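Local coordinates for protein 3-keto-5-aminohexanoate cleavage enzyme (Ralstonia eutropha, PDB 3C6C) that probably cleaves 3-keto-5-aminohexanoate or a related beta-keto acid, using a divalent metal ion held in a TIM barrel, at residues 240-254 against 257-271. Residues are numbered along the deposited sequence; the frame is centred on the assembly and turned at random.
Sequences QWAAFGIGRDQMPMM and AALLGGNVRVGLEDN. With NI (nickel (II) ion), chain B.
F244 and R265 stack where strands 240-244 and 264-266 splay apart. The guanidinium lies flat on one ring face, with planes 14° apart and centres 3.9 Å apart. R265 leaves its backbone with CG anti to N (chi1 159°). The chain runs extended from CG to NE along the ring, laying CD over the same face. R265 grips D270 side-on in a salt bridge, which holds the guanidinium flat against the ring. R265 NE meets D270 OD2 and R265 NH2 meets D270 OD1, each at 2.9 Å, in the guanidinium plane and on syn lone pairs. R265 NH2 also reaches E269 OE2 in a weaker bond.

E269 OE2 binds the nickel ion at 2.2 Å. H66, H68 and three waters complete that site, and one of these waters accepts from R265 NH1.

At the other end the strands share a single bridge. N263 N donates to W241 O (2.7 Å), while A243 N makes only a weak bond to N263 O. N263 ND2 donates to Q240 OE1 at 2.8 Å, and N263 OD1 accepts from I25 N. Between the two strands a water accepts from R265 N, within bonding distance of A243 O. G262 CA makes a CH-pi contact over the six-membered ring of W241. W241 NE1 donates to a water that donates to L260 O.

Q250 NE2 donates to G267 O (3.2 Å), which also accepts from D270 N on the opposite face. It donates too to a water within bonding distance of G245 O and D270 OD2. N271 ND2 donates to Q250 OE1 from above the carbonyl plane, and also bonds Y273 O. G247 N closes this end on D270 O.

The strands and helix 250-260 form a beta-alpha-beta crossover of the TIM barrel. Anchored by D270 and F244, second-shell R265 may help position E269 and the nickel-bound water, though its direct bond to E269 is weak.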
ATOM      1  N   GLN A 240       4.911  -5.642 -20.231  1.00 19.07           N
ATOM      2  CA  GLN A 240       6.100  -6.027 -19.472  1.00 19.65           C
ATOM      3  C   GLN A 240       6.628  -4.770 -18.800  1.00 20.21           C
ATOM      4  O   GLN A 240       6.561  -3.674 -19.380  1.00 20.87           O
ATOM      5  CB  GLN A 240       7.180  -6.626 -20.383  1.00 18.69           C
ATOM      6  CG  GLN A 240       6.908  -8.039 -20.825  1.00 21.63           C
ATOM      7  CD  GLN A 240       6.846  -9.015 -19.670  1.00 21.29           C
ATOM      8  OE1 GLN A 240       7.726  -9.029 -18.816  1.00 21.08           O
ATOM      9  NE2 GLN A 240       5.810  -9.849 -19.642  1.00 22.91           N
ATOM     10  N   TRP A 241       7.093  -4.915 -17.558  1.00 19.52           N
ATOM     11  CA  TRP A 241       7.681  -3.788 -16.831  1.00 17.50           C
ATOM     12  C   TRP A 241       8.976  -4.187 -16.156  1.00 18.80           C
ATOM     13  O   TRP A 241       9.211  -5.360 -15.838  1.00 19.04           O
ATOM     14  CB  TRP A 241       6.713  -3.155 -15.816  1.00 18.32           C
ATOM     15  CG  TRP A 241       6.404  -3.994 -14.649  1.00 18.05           C
ATOM     16  CD1 TRP A 241       5.455  -4.960 -14.571  1.00 21.83           C
ATOM     17  CD2 TRP A 241       7.081  -3.991 -13.387  1.00 20.34           C
ATOM     18  NE1 TRP A 241       5.483  -5.555 -13.329  1.00 19.29           N
ATOM     19  CE2 TRP A 241       6.481  -4.982 -12.588  1.00 20.41           C
ATOM     20  CE3 TRP A 241       8.142  -3.252 -12.859  1.00 17.67           C
ATOM     21  CZ2 TRP A 241       6.909  -5.255 -11.284  1.00 17.65           C
ATOM     22  CZ3 TRP A 241       8.535  -3.500 -11.554  1.00 18.68           C
ATOM     23  CH2 TRP A 241       7.938  -4.508 -10.794  1.00 19.09           C
ATOM     24  N   ALA A 242       9.808  -3.180 -15.992  1.00 18.89           N
ATOM     25  CA  ALA A 242      11.092  -3.277 -15.268  1.00 18.13           C
ATOM     26  C   ALA A 242      11.238  -2.083 -14.337  1.00 17.37           C
ATOM     27  O   ALA A 242      10.513  -1.107 -14.439  1.00 19.54           O
ATOM     28  CB  ALA A 242      12.233  -3.335 -16.258  1.00 17.67           C
ATOM     29  N   ALA A 243      12.181  -2.197 -13.416  1.00 16.96           N
ATOM     30  CA  ALA A 243      12.523  -1.111 -12.514  1.00 16.88           C
ATOM     31  C   ALA A 243      13.999  -1.243 -12.190  1.00 17.81           C
ATOM     32  O   ALA A 243      14.526  -2.356 -12.146  1.00 19.09           O
ATOM     33  CB  ALA A 243      11.666  -1.177 -11.231  1.00 14.40           C
ATOM     34  N   PHE A 244      14.668  -0.116 -12.048  1.00 16.25           N
ATOM     35  CA  PHE A 244      16.073  -0.147 -11.620  1.00 15.97           C
ATOM     36  C   PHE A 244      16.438   1.028 -10.732  1.00 17.34           C
ATOM     37  O   PHE A 244      15.752   2.020 -10.685  1.00 18.01           O
ATOM     38  CB  PHE A 244      16.980  -0.235 -12.844  1.00 15.86           C
ATOM     39  CG  PHE A 244      17.127   1.046 -13.602  1.00 17.32           C
ATOM     40  CD1 PHE A 244      16.275   1.360 -14.631  1.00 18.13           C
ATOM     41  CD2 PHE A 244      18.154   1.941 -13.297  1.00 19.93           C
ATOM     42  CE1 PHE A 244      16.431   2.514 -15.333  1.00 17.57           C
ATOM     43  CE2 PHE A 244      18.307   3.127 -13.995  1.00 22.47           C
ATOM     44  CZ  PHE A 244      17.450   3.410 -15.027  1.00 17.52           C
ATOM     45  N   GLY A 245      17.517   0.837  -9.993  1.00 16.36           N
ATOM     46  CA  GLY A 245      18.100   1.862  -9.187  1.00 17.34           C
ATOM     47  C   GLY A 245      19.563   2.143  -9.503  1.00 16.80           C
ATOM     48  O   GLY A 245      20.257   1.452 -10.262  1.00 17.40           O
ATOM     49  N   ILE A 246      20.010   3.191  -8.865  1.00 19.04           N
ATOM     50  CA  ILE A 246      21.336   3.766  -9.076  0.70 19.16           C
ATOM     51  C   ILE A 246      22.225   3.526  -7.855  1.00 19.92           C
ATOM     52  O   ILE A 246      21.752   3.522  -6.716  1.00 17.23           O
ATOM     53  CB  ILE A 246      21.196   5.300  -9.313  0.70 22.16           C
ATOM     54  CG1 ILE A 246      20.232   5.601 -10.476  0.70 24.96           C
ATOM     55  CG2 ILE A 246      22.555   5.946  -9.544  0.70 22.57           C
ATOM     56  CD1 ILE A 246      20.663   5.000 -11.786  0.70 31.80           C
ATOM     57  N   GLY A 247      23.506   3.337  -8.115  1.00 19.58           N
ATOM     58  CA  GLY A 247      24.493   3.164  -7.059  1.00 19.80           C
ATOM     59  C   GLY A 247      24.155   2.042  -6.096  1.00 20.81           C
ATOM     60  O   GLY A 247      23.926   0.904  -6.495  1.00 17.92           O
ATOM     61  N   ARG A 248      24.094   2.394  -4.815  1.00 18.24           N
ATOM     62  CA  ARG A 248      23.850   1.404  -3.766  0.70 19.03           C
ATOM     63  C   ARG A 248      22.457   0.820  -3.832  1.00 19.06           C
ATOM     64  O   ARG A 248      22.171  -0.227  -3.215  1.00 17.77           O
ATOM     65  CB  ARG A 248      24.123   1.983  -2.374  0.70 18.77           C
ATOM     66  CG  ARG A 248      25.619   2.112  -2.103  0.70 23.27           C
ATOM     67  N   ASP A 249      21.580   1.489  -4.582  1.00 18.41           N
ATOM     68  CA  ASP A 249      20.228   0.971  -4.795  1.00 17.82           C
ATOM     69  C   ASP A 249      20.066   0.016  -5.974  1.00 15.34           C
ATOM     70  O   ASP A 249      19.012  -0.552  -6.162  1.00 16.07           O
ATOM     71  CB  ASP A 249      19.219   2.105  -4.923  1.00 16.70           C
ATOM     72  CG  ASP A 249      19.000   2.805  -3.595  1.00 24.10           C
ATOM     73  OD1 ASP A 249      18.945   2.133  -2.562  1.00 27.04           O
ATOM     74  OD2 ASP A 249      18.919   4.027  -3.605  1.00 30.73           O
ATOM     75  N   GLN A 250      21.134  -0.217  -6.702  1.00 17.21           N
ATOM     76  CA  GLN A 250      21.043  -1.050  -7.907  1.00 15.85           C
ATOM     77  C   GLN A 250      20.601  -2.476  -7.552  1.00 14.96           C
ATOM     78  O   GLN A 250      19.621  -3.001  -8.124  1.00 17.70           O
ATOM     79  CB  GLN A 250      22.381  -1.080  -8.634  1.00 15.87           C
ATOM     80  CG  GLN A 250      22.447  -2.094  -9.801  1.00 15.11           C
ATOM     81  CD  GLN A 250      23.708  -1.910 -10.629  1.00 16.64           C
ATOM     82  OE1 GLN A 250      24.790  -2.352 -10.236  1.00 18.86           O
ATOM     83  NE2 GLN A 250      23.572  -1.211 -11.772  1.00 16.30           N
HETATM   84  N   MSE A 251      21.338  -3.122  -6.647  1.00 13.92           N
HETATM   85  CA  MSE A 251      21.023  -4.539  -6.314  1.00 15.27           C
HETATM   86  C   MSE A 251      19.675  -4.695  -5.565  1.00 16.66           C
HETATM   87  O   MSE A 251      18.882  -5.567  -5.923  1.00 18.30           O
HETATM   88  CB  MSE A 251      22.186  -5.245  -5.608  1.00 15.69           C
HETATM   89  CG  MSE A 251      23.377  -5.476  -6.529  1.00 18.27           C
HETATM   90 SE   MSE A 251      23.044  -6.524  -8.146  0.75 13.48          SE
HETATM   91  CE  MSE A 251      24.558  -6.007  -9.214  1.00 20.51           C
ATOM     92  N   PRO A 252      19.404  -3.860  -4.542  1.00 16.99           N
ATOM     93  CA  PRO A 252      18.086  -3.888  -3.890  1.00 17.16           C
ATOM     94  C   PRO A 252      16.922  -3.718  -4.866  1.00 16.77           C
ATOM     95  O   PRO A 252      15.929  -4.453  -4.801  1.00 15.02           O
ATOM     96  CB  PRO A 252      18.176  -2.715  -2.892  1.00 17.31           C
ATOM     97  CG  PRO A 252      19.628  -2.701  -2.544  1.00 18.77           C
ATOM     98  CD  PRO A 252      20.294  -2.895  -3.877  1.00 19.93           C
HETATM   99  N   MSE A 253      17.030  -2.772  -5.790  1.00 17.83           N
HETATM  100  CA  MSE A 253      15.907  -2.550  -6.703  1.00 18.66           C
HETATM  101  C   MSE A 253      15.748  -3.692  -7.701  1.00 17.73           C
HETATM  102  O   MSE A 253      14.641  -4.047  -8.093  1.00 17.11           O
HETATM  103  CB  MSE A 253      15.986  -1.204  -7.411  1.00 19.83           C
HETATM  104  CG  MSE A 253      15.691   0.001  -6.489  1.00 21.76           C
HETATM  105 SE   MSE A 253      14.051   0.015  -5.441  0.75 12.60          SE
HETATM  106  CE  MSE A 253      14.541  -0.806  -3.911  1.00 19.94           C
HETATM  107  N   MSE A 254      16.865  -4.288  -8.087  1.00 14.44           N
HETATM  108  CA  MSE A 254      16.840  -5.478  -8.950  1.00 15.41           C
HETATM  109  C   MSE A 254      16.071  -6.625  -8.275  1.00 15.77           C
HETATM  110  O   MSE A 254      15.160  -7.233  -8.860  1.00 16.34           O
HETATM  111  CB  MSE A 254      18.285  -5.913  -9.283  1.00 15.05           C
HETATM  112  CG  MSE A 254      18.452  -7.191 -10.153  1.00 15.49           C
HETATM  113 SE   MSE A 254      18.363  -8.819  -9.145  0.75 12.44          SE
HETATM  114  CE  MSE A 254      19.740  -8.503  -7.832  1.00 16.26           C
ATOM    115  N   ALA A 257      12.303  -5.788  -7.879  1.00 16.52           N
ATOM    116  CA  ALA A 257      11.582  -5.947  -9.155  1.00 16.80           C
ATOM    117  C   ALA A 257      11.327  -7.419  -9.444  1.00 16.78           C
ATOM    118  O   ALA A 257      10.209  -7.810  -9.770  1.00 18.51           O
ATOM    119  CB  ALA A 257      12.313  -5.269 -10.336  1.00 15.12           C
ATOM    120  N   ALA A 258      12.355  -8.247  -9.287  1.00 16.46           N
ATOM    121  CA  ALA A 258      12.218  -9.694  -9.541  1.00 16.31           C
ATOM    122  C   ALA A 258      11.089 -10.256  -8.688  1.00 17.82           C
ATOM    123  O   ALA A 258      10.262 -11.036  -9.158  1.00 17.33           O
ATOM    124  CB  ALA A 258      13.528 -10.457  -9.284  1.00 18.75           C
ATOM    125  N   LEU A 259      11.068  -9.826  -7.435  1.00 17.09           N
ATOM    126  CA  LEU A 259      10.094 -10.338  -6.458  1.00 16.83           C
ATOM    127  C   LEU A 259       8.628  -9.954  -6.792  1.00 18.46           C
ATOM    128  O   LEU A 259       7.674 -10.651  -6.404  1.00 20.44           O
ATOM    129  CB  LEU A 259      10.450  -9.871  -5.054  1.00 17.23           C
ATOM    130  CG  LEU A 259      11.625 -10.612  -4.394  1.00 16.30           C
ATOM    131  CD1 LEU A 259      12.091  -9.819  -3.166  1.00 19.04           C
ATOM    132  CD2 LEU A 259      11.253 -12.061  -3.986  1.00 16.90           C
ATOM    133  N   LEU A 260       8.479  -8.873  -7.532  1.00 17.21           N
ATOM    134  CA  LEU A 260       7.153  -8.251  -7.831  1.00 17.30           C
ATOM    135  C   LEU A 260       6.653  -8.550  -9.242  1.00 18.46           C
ATOM    136  O   LEU A 260       5.601  -8.056  -9.658  1.00 19.22           O
ATOM    137  CB  LEU A 260       7.193  -6.744  -7.549  1.00 20.44           C
ATOM    138  CG  LEU A 260       7.217  -6.371  -6.054  1.00 17.52           C
ATOM    139  CD1 LEU A 260       7.418  -4.845  -5.938  1.00 19.18           C
ATOM    140  CD2 LEU A 260       5.945  -6.888  -5.314  1.00 21.83           C
ATOM    141  N   GLY A 261       7.419  -9.368  -9.952  1.00 17.46           N
ATOM    142  CA  GLY A 261       7.080  -9.819 -11.317  1.00 19.19           C
ATOM    143  C   GLY A 261       7.595  -8.968 -12.455  1.00 18.04           C
ATOM    144  O   GLY A 261       7.215  -9.132 -13.633  1.00 20.85           O
ATOM    145  N   GLY A 262       8.483  -8.053 -12.092  1.00 16.25           N
ATOM    146  CA  GLY A 262       9.143  -7.170 -13.079  1.00 17.35           C
ATOM    147  C   GLY A 262      10.451  -7.721 -13.596  1.00 18.43           C
ATOM    148  O   GLY A 262      10.997  -8.704 -13.098  1.00 17.64           O
ATOM    149  N   ASN A 263      10.901  -7.112 -14.679  1.00 15.04           N
ATOM    150  CA  ASN A 263      12.219  -7.395 -15.214  1.00 16.56           C
ATOM    151  C   ASN A 263      13.203  -6.423 -14.593  1.00 17.31           C
ATOM    152  O   ASN A 263      12.815  -5.548 -13.829  1.00 16.06           O
ATOM    153  CB  ASN A 263      12.167  -7.312 -16.720  1.00 17.12           C
ATOM    154  CG  ASN A 263      11.186  -8.326 -17.276  1.00 17.86           C
ATOM    155  OD1 ASN A 263      11.303  -9.516 -16.989  1.00 17.16           O
ATOM    156  ND2 ASN A 263      10.151  -7.846 -17.968  1.00 17.21           N
ATOM    157  N   VAL A 264      14.481  -6.638 -14.889  1.00 16.24           N
ATOM    158  CA  VAL A 264      15.567  -5.997 -14.156  1.00 15.67           C
ATOM    159  C   VAL A 264      16.662  -5.434 -15.037  1.00 16.57           C
ATOM    160  O   VAL A 264      16.771  -5.750 -16.207  1.00 15.23           O
ATOM    161  CB  VAL A 264      16.200  -6.967 -13.097  1.00 16.00           C
ATOM    162  CG1 VAL A 264      15.074  -7.592 -12.231  1.00 17.01           C
ATOM    163  CG2 VAL A 264      17.065  -8.036 -13.738  1.00 14.56           C
ATOM    164  N   ARG A 265      17.482  -4.586 -14.407  1.00 14.89           N
ATOM    165  CA  ARG A 265      18.582  -3.909 -15.074  1.00 16.79           C
ATOM    166  C   ARG A 265      19.713  -3.655 -14.080  1.00 17.62           C
ATOM    167  O   ARG A 265      19.493  -3.246 -12.933  1.00 17.65           O
ATOM    168  CB  ARG A 265      18.079  -2.611 -15.729  1.00 16.64           C
ATOM    169  CG  ARG A 265      19.132  -1.573 -16.029  1.00 17.65           C
ATOM    170  CD  ARG A 265      18.637  -0.487 -16.931  1.00 18.65           C
ATOM    171  NE  ARG A 265      19.416   0.736 -16.764  1.00 17.11           N
ATOM    172  CZ  ARG A 265      19.398   1.763 -17.589  1.00 15.94           C
ATOM    173  NH1 ARG A 265      18.659   1.716 -18.689  1.00 19.45           N
ATOM    174  NH2 ARG A 265      20.078   2.841 -17.292  1.00 18.47           N
ATOM    175  N   VAL A 266      20.909  -3.964 -14.554  1.00 15.48           N
ATOM    176  CA  VAL A 266      22.151  -3.580 -13.913  1.00 16.57           C
ATOM    177  C   VAL A 266      23.108  -2.978 -14.925  1.00 16.74           C
ATOM    178  O   VAL A 266      22.752  -2.790 -16.085  1.00 17.54           O
ATOM    179  CB  VAL A 266      22.802  -4.778 -13.137  1.00 19.12           C
ATOM    180  CG1 VAL A 266      21.837  -5.294 -12.027  1.00 14.94           C
ATOM    181  CG2 VAL A 266      23.263  -5.930 -14.050  1.00 15.90           C
ATOM    182  N   GLY A 267      24.321  -2.668 -14.464  1.00 17.43           N
ATOM    183  CA  GLY A 267      25.344  -2.106 -15.348  1.00 17.00           C
ATOM    184  C   GLY A 267      26.052  -0.868 -14.860  1.00 16.69           C
ATOM    185  O   GLY A 267      25.578  -0.161 -13.995  1.00 17.56           O
ATOM    186  N   LEU A 268      27.185  -0.599 -15.507  1.00 17.12           N
ATOM    187  CA  LEU A 268      28.047   0.530 -15.152  1.00 16.47           C
ATOM    188  C   LEU A 268      27.412   1.897 -15.448  1.00 17.32           C
ATOM    189  O   LEU A 268      27.869   2.917 -14.930  1.00 17.99           O
ATOM    190  CB  LEU A 268      29.416   0.406 -15.836  1.00 16.12           C
ATOM    191  CG  LEU A 268      30.271  -0.789 -15.426  1.00 16.02           C
ATOM    192  CD1 LEU A 268      31.559  -0.793 -16.260  1.00 15.16           C
ATOM    193  CD2 LEU A 268      30.560  -0.732 -13.933  1.00 17.92           C
ATOM    194  N   GLU A 269      26.373   1.900 -16.290  1.00 17.80           N
ATOM    195  CA  GLU A 269      25.603   3.115 -16.544  1.00 16.39           C
ATOM    196  C   GLU A 269      25.009   3.642 -15.236  1.00 18.75           C
ATOM    197  O   GLU A 269      24.876   4.853 -15.022  1.00 17.98           O
ATOM    198  CB  GLU A 269      24.482   2.872 -17.576  1.00 17.18           C
ATOM    199  CG  GLU A 269      23.540   4.048 -17.719  1.00 16.93           C
ATOM    200  CD  GLU A 269      22.727   3.997 -19.005  1.00 21.47           C
ATOM    201  OE1 GLU A 269      23.062   3.222 -19.925  1.00 20.92           O
ATOM    202  OE2 GLU A 269      21.737   4.736 -19.084  1.00 20.76           O
ATOM    203  N   ASP A 270      24.678   2.714 -14.346  1.00 17.61           N
ATOM    204  CA  ASP A 270      23.879   2.998 -13.143  1.00 17.46           C
ATOM    205  C   ASP A 270      24.650   2.929 -11.820  1.00 16.71           C
ATOM    206  O   ASP A 270      24.220   3.486 -10.825  1.00 16.90           O
ATOM    207  CB  ASP A 270      22.697   2.032 -13.030  1.00 19.15           C
ATOM    208  CG  ASP A 270      21.784   2.071 -14.220  1.00 17.60           C
ATOM    209  OD1 ASP A 270      21.647   3.155 -14.849  1.00 19.21           O
ATOM    210  OD2 ASP A 270      21.184   1.000 -14.525  1.00 19.00           O
ATOM    211  N   ASN A 271      25.770   2.225 -11.844  1.00 16.00           N
ATOM    212  CA  ASN A 271      26.561   1.942 -10.662  1.00 19.29           C
ATOM    213  C   ASN A 271      27.936   1.461 -11.043  1.00 17.18           C
ATOM    214  O   ASN A 271      28.058   0.518 -11.809  1.00 17.31           O
ATOM    215  CB  ASN A 271      25.874   0.836  -9.840  1.00 16.96           C
ATOM    216  CG  ASN A 271      26.772   0.286  -8.753  1.00 19.06           C
ATOM    217  OD1 ASN A 271      27.406   1.046  -8.007  1.00 16.37           O
ATOM    218  ND2 ASN A 271      26.818  -1.018  -8.647  1.00 20.53           N
TER
HETATM  219 NI    NI B 298      20.408   5.071 -20.801  0.70 21.29          NI
HETATM  220  O   HOH W   1       6.823  -7.822 -16.297  1.00 20.23           O
HETATM  221  O   HOH W   2       3.777  -7.817 -12.346  1.00 30.36           O
HETATM  222  O   HOH W   3      16.723  -3.802 -11.701  1.00 11.60           O
HETATM  223  O   HOH W   4      18.649  -1.938 -10.477  1.00 12.93           O
HETATM  224  O   HOH W   5      20.784  -0.446 -12.282  1.00 13.99           O
HETATM  225  O   HOH W   6      18.459   4.734 -19.448  1.00 24.33           O
HETATM  226  O   HOH W   7      20.442   6.989 -19.747  1.00 33.59           O
HETATM  227  O   HOH W   8      18.915   5.990 -21.959  1.00 24.14           O